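Local coordinates for protein japanin (Rhipicephalus appendiculatus, PDB 4BOE) that binds cholesterol in the pocket of its lipocalin fold and, as a secreted tick saliva protein, blocks dendritic cell differentiation and dampens the host's inflammatory response, at residues Phe101-Asp106 with Arg132-Ile137. Sequence-based numbering, arbitrary orientation.
Sequences FLLLSD and RTFYTI. With NAG (2-acetamido-2-deoxy-beta-D-glucopyranose), chain B.
Leu103, on the strand Phe101-Asp106, meets Thr133, Phe134 and Ile137 on the last turns of a helix that runs almost parallel to it, the short axes being 4° apart and 10.4 Å from each other at their closest. No hydrogen bond joins the two segments, and the contact is small and apolar. Leu103 carries it: with CG anti to the backbone N (chi1 -179°), its two methyls part between helix residues. Leu103 CD2 lies 3.8 Å from Thr133 CG2, the two side chains crossing at a slant, and 4.5 Å from Ile137 CG2; Leu103 CD1 comes up at the edge of the Phe134 ring, 4.2 Å from Phe134 CD1. A branched leucine thus serves three partners at once. Threonine suits the partly exposed place of Thr133 because it offers a methyl to the strand while OG1 hydrogen-bonds to the carbonyl of Thr129. Ile137 CG2 also lies loosely beside Ser105, whose hydroxyl is hydrogen-bonded to Arg95, while the end of the isoleucine leads away. C5 and C6 of the N-acetylglucosamine lie over one face of the Tyr135 ring, consistent with CH-pi contact, the sugar ring tilted rather than stacked flat. The arrangement is that of a lipocalin, a helix packed against the outside of the antiparallel barrel: strand 101-106 pairs with strands 91-98 and 114-118, and Phe134 reaches on to Cys114 and Leu116 of the latter and to Pro141 of strand 141-143.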
ATOM      1  N   PHE A 101      -5.390   9.287  -0.367  1.00 29.85           N
ATOM      2  CA  PHE A 101      -3.991   8.863  -0.449  1.00 29.62           C
ATOM      3  C   PHE A 101      -3.369   8.678   0.929  1.00 31.62           C
ATOM      4  O   PHE A 101      -3.828   9.233   1.916  1.00 29.07           O
ATOM      5  CB  PHE A 101      -3.125   9.757  -1.359  1.00 32.12           C
ATOM      6  CG  PHE A 101      -2.525  10.943  -0.657  1.00 35.05           C
ATOM      7  CD1 PHE A 101      -1.323  10.830   0.020  1.00 38.58           C
ATOM      8  CD2 PHE A 101      -3.201  12.156  -0.601  1.00 37.22           C
ATOM      9  CE1 PHE A 101      -0.831  11.883   0.771  1.00 40.09           C
ATOM     10  CE2 PHE A 101      -2.688  13.220   0.134  1.00 39.35           C
ATOM     11  CZ  PHE A 101      -1.514  13.074   0.821  1.00 37.95           C
ATOM     12  N   LEU A 102      -2.347   7.828   0.973  1.00 28.81           N
ATOM     13  CA  LEU A 102      -1.602   7.536   2.165  1.00 28.30           C
ATOM     14  C   LEU A 102      -0.128   7.360   1.815  1.00 30.29           C
ATOM     15  O   LEU A 102       0.204   6.641   0.865  1.00 28.09           O
ATOM     16  CB  LEU A 102      -2.192   6.254   2.782  1.00 27.63           C
ATOM     17  CG  LEU A 102      -1.519   5.721   4.017  1.00 31.35           C
ATOM     18  CD1 LEU A 102      -1.616   6.733   5.193  1.00 31.69           C
ATOM     19  CD2 LEU A 102      -2.098   4.380   4.388  1.00 33.47           C
ATOM     20  N   LEU A 103       0.750   8.006   2.579  1.00 28.17           N
ATOM     21  CA  LEU A 103       2.193   7.890   2.366  1.00 29.47           C
ATOM     22  C   LEU A 103       2.815   7.342   3.656  1.00 33.18           C
ATOM     23  O   LEU A 103       2.748   8.001   4.691  1.00 32.25           O
ATOM     24  CB  LEU A 103       2.792   9.261   1.991  1.00 29.44           C
ATOM     25  CG  LEU A 103       4.283   9.309   1.713  1.00 34.07           C
ATOM     26  CD1 LEU A 103       4.657   8.418   0.542  1.00 33.72           C
ATOM     27  CD2 LEU A 103       4.713  10.744   1.421  1.00 33.36           C
ATOM     28  N   LEU A 104       3.387   6.127   3.580  1.00 29.01           N
ATOM     29  CA  LEU A 104       3.994   5.411   4.693  1.00 29.33           C
ATOM     30  C   LEU A 104       5.492   5.307   4.573  1.00 33.19           C
ATOM     31  O   LEU A 104       5.995   5.204   3.470  1.00 32.80           O
ATOM     32  CB  LEU A 104       3.438   3.973   4.755  1.00 29.21           C
ATOM     33  CG  LEU A 104       1.970   3.792   4.936  1.00 32.51           C
ATOM     34  CD1 LEU A 104       1.623   2.273   4.914  1.00 32.80           C
ATOM     35  CD2 LEU A 104       1.493   4.467   6.216  1.00 32.95           C
ATOM     36  N   SER A 105       6.198   5.276   5.704  1.00 31.01           N
ATOM     37  CA  SER A 105       7.668   5.130   5.738  1.00 30.85           C
ATOM     38  C   SER A 105       8.027   4.027   6.709  1.00 34.77           C
ATOM     39  O   SER A 105       7.333   3.825   7.692  1.00 31.44           O
ATOM     40  CB  SER A 105       8.392   6.404   6.223  1.00 32.75           C
ATOM     41  OG  SER A 105       8.448   7.448   5.275  1.00 41.93           O
ATOM     42  N   ASP A 106       9.189   3.433   6.508  1.00 37.30           N
ATOM     43  CA  ASP A 106       9.734   2.455   7.441  1.00 41.36           C
ATOM     44  C   ASP A 106      10.199   3.129   8.756  1.00 49.10           C
ATOM     45  O   ASP A 106      10.736   4.231   8.731  1.00 46.74           O
ATOM     46  CB  ASP A 106      10.936   1.713   6.819  1.00 44.60           C
ATOM     47  CG  ASP A 106      11.210   0.427   7.556  1.00 63.66           C
ATOM     48  OD1 ASP A 106      10.393  -0.499   7.437  1.00 65.27           O
ATOM     49  OD2 ASP A 106      12.148   0.405   8.377  1.00 76.67           O
ATOM     50  N   ARG A 132       4.802  15.460  -5.806  1.00 30.68           N
ATOM     51  CA  ARG A 132       5.893  16.275  -5.292  1.00 30.68           C
ATOM     52  C   ARG A 132       6.310  15.812  -3.881  1.00 34.27           C
ATOM     53  O   ARG A 132       7.493  15.575  -3.645  1.00 34.86           O
ATOM     54  CB  ARG A 132       5.512  17.779  -5.335  1.00 31.90           C
ATOM     55  CG  ARG A 132       6.587  18.679  -4.753  1.00 32.74           C
ATOM     56  CD  ARG A 132       6.246  20.131  -4.953  1.00 34.57           C
ATOM     57  NE  ARG A 132       7.272  20.998  -4.391  1.00 41.13           N
ATOM     58  CZ  ARG A 132       8.481  21.214  -4.917  1.00 50.37           C
ATOM     59  NH1 ARG A 132       8.841  20.625  -6.053  1.00 38.96           N
ATOM     60  NH2 ARG A 132       9.336  22.021  -4.310  1.00 39.79           N
ATOM     61  N   THR A 133       5.362  15.581  -2.989  1.00 30.39           N
ATOM     62  CA  THR A 133       5.669  15.063  -1.646  1.00 29.40           C
ATOM     63  C   THR A 133       6.359  13.726  -1.692  1.00 31.51           C
ATOM     64  O   THR A 133       7.319  13.493  -0.961  1.00 30.58           O
ATOM     65  CB  THR A 133       4.375  14.940  -0.820  1.00 35.38           C
ATOM     66  OG1 THR A 133       3.748  16.209  -0.788  1.00 40.77           O
ATOM     67  CG2 THR A 133       4.619  14.472   0.595  1.00 32.83           C
ATOM     68  N   PHE A 134       5.850  12.830  -2.512  1.00 29.00           N
ATOM     69  CA  PHE A 134       6.450  11.503  -2.663  1.00 30.38           C
ATOM     70  C   PHE A 134       7.916  11.606  -3.126  1.00 33.68           C
ATOM     71  O   PHE A 134       8.793  10.991  -2.516  1.00 31.28           O
ATOM     72  CB  PHE A 134       5.586  10.641  -3.613  1.00 32.12           C
ATOM     73  CG  PHE A 134       6.241   9.388  -4.108  1.00 33.59           C
ATOM     74  CD1 PHE A 134       6.486   8.328  -3.247  1.00 35.85           C
ATOM     75  CD2 PHE A 134       6.557   9.236  -5.448  1.00 35.92           C
ATOM     76  CE1 PHE A 134       7.069   7.163  -3.715  1.00 36.53           C
ATOM     77  CE2 PHE A 134       7.171   8.073  -5.904  1.00 38.54           C
ATOM     78  CZ  PHE A 134       7.461   7.067  -5.027  1.00 36.33           C
ATOM     79  N   TYR A 135       8.179  12.403  -4.161  1.00 31.97           N
ATOM     80  CA  TYR A 135       9.545  12.576  -4.669  1.00 33.79           C
ATOM     81  C   TYR A 135      10.470  13.339  -3.700  1.00 40.16           C
ATOM     82  O   TYR A 135      11.671  13.131  -3.716  1.00 42.08           O
ATOM     83  CB  TYR A 135       9.557  13.212  -6.065  1.00 34.66           C
ATOM     84  CG  TYR A 135       9.407  12.192  -7.158  1.00 36.14           C
ATOM     85  CD1 TYR A 135       8.156  11.778  -7.578  1.00 37.06           C
ATOM     86  CD2 TYR A 135      10.518  11.569  -7.710  1.00 38.89           C
ATOM     87  CE1 TYR A 135       8.006  10.795  -8.545  1.00 38.34           C
ATOM     88  CE2 TYR A 135      10.386  10.612  -8.715  1.00 38.93           C
ATOM     89  CZ  TYR A 135       9.123  10.210  -9.113  1.00 43.59           C
ATOM     90  OH  TYR A 135       8.966   9.251 -10.079  1.00 48.84           O
ATOM     91  N   THR A 136       9.919  14.153  -2.829  1.00 35.94           N
ATOM     92  CA  THR A 136      10.701  14.843  -1.813  1.00 36.22           C
ATOM     93  C   THR A 136      11.174  13.906  -0.687  1.00 42.16           C
ATOM     94  O   THR A 136      12.342  13.870  -0.342  1.00 41.95           O
ATOM     95  CB  THR A 136       9.858  15.995  -1.244  1.00 36.91           C
ATOM     96  OG1 THR A 136       9.592  16.885  -2.313  1.00 38.90           O
ATOM     97  CG2 THR A 136      10.547  16.737  -0.106  1.00 37.33           C
ATOM     98  N   ILE A 137      10.248  13.188  -0.109  1.00 40.86           N
ATOM     99  CA  ILE A 137      10.446  12.385   1.097  1.00 41.94           C
ATOM    100  C   ILE A 137      11.028  11.006   0.935  1.00 42.87           C
ATOM    101  O   ILE A 137      11.627  10.483   1.879  1.00 42.73           O
ATOM    102  CB  ILE A 137       9.007  12.249   1.769  1.00 46.60           C
ATOM    103  CG1 ILE A 137       8.466  13.591   2.257  1.00 48.80           C
ATOM    104  CG2 ILE A 137       8.929  11.207   2.872  1.00 48.99           C
ATOM    105  CD1 ILE A 137       9.373  14.390   3.184  1.00 62.37           C
TER
HETATM  106  C1  NAG B   1       6.217  13.496 -10.466  1.00 42.72           C
HETATM  107  C2  NAG B   1       5.941  13.822 -11.934  1.00 48.48           C
HETATM  108  C3  NAG B   1       7.127  13.318 -12.756  1.00 50.45           C
HETATM  109  C4  NAG B   1       8.421  13.938 -12.239  1.00 51.83           C
HETATM  110  C5  NAG B   1       8.581  13.614 -10.756  1.00 46.48           C
HETATM  111  C6  NAG B   1       9.798  14.237 -10.121  1.00 46.99           C
HETATM  112  C7  NAG B   1       3.496  13.806 -12.336  1.00 63.01           C
HETATM  113  C8  NAG B   1       2.310  12.916 -12.557  1.00 67.52           C
HETATM  114  N2  NAG B   1       4.704  13.198 -12.379  1.00 54.34           N
HETATM  115  O3  NAG B   1       6.908  13.660 -14.118  1.00 55.39           O
HETATM  116  O4  NAG B   1       9.545  13.434 -12.958  1.00 57.12           O
HETATM  117  O5  NAG B   1       7.437  14.087 -10.029  1.00 41.90           O
HETATM  118  O6  NAG B   1       9.966  15.593 -10.523  1.00 49.70           O
HETATM  119  O7  NAG B   1       3.368  15.004 -12.079  1.00 65.75           O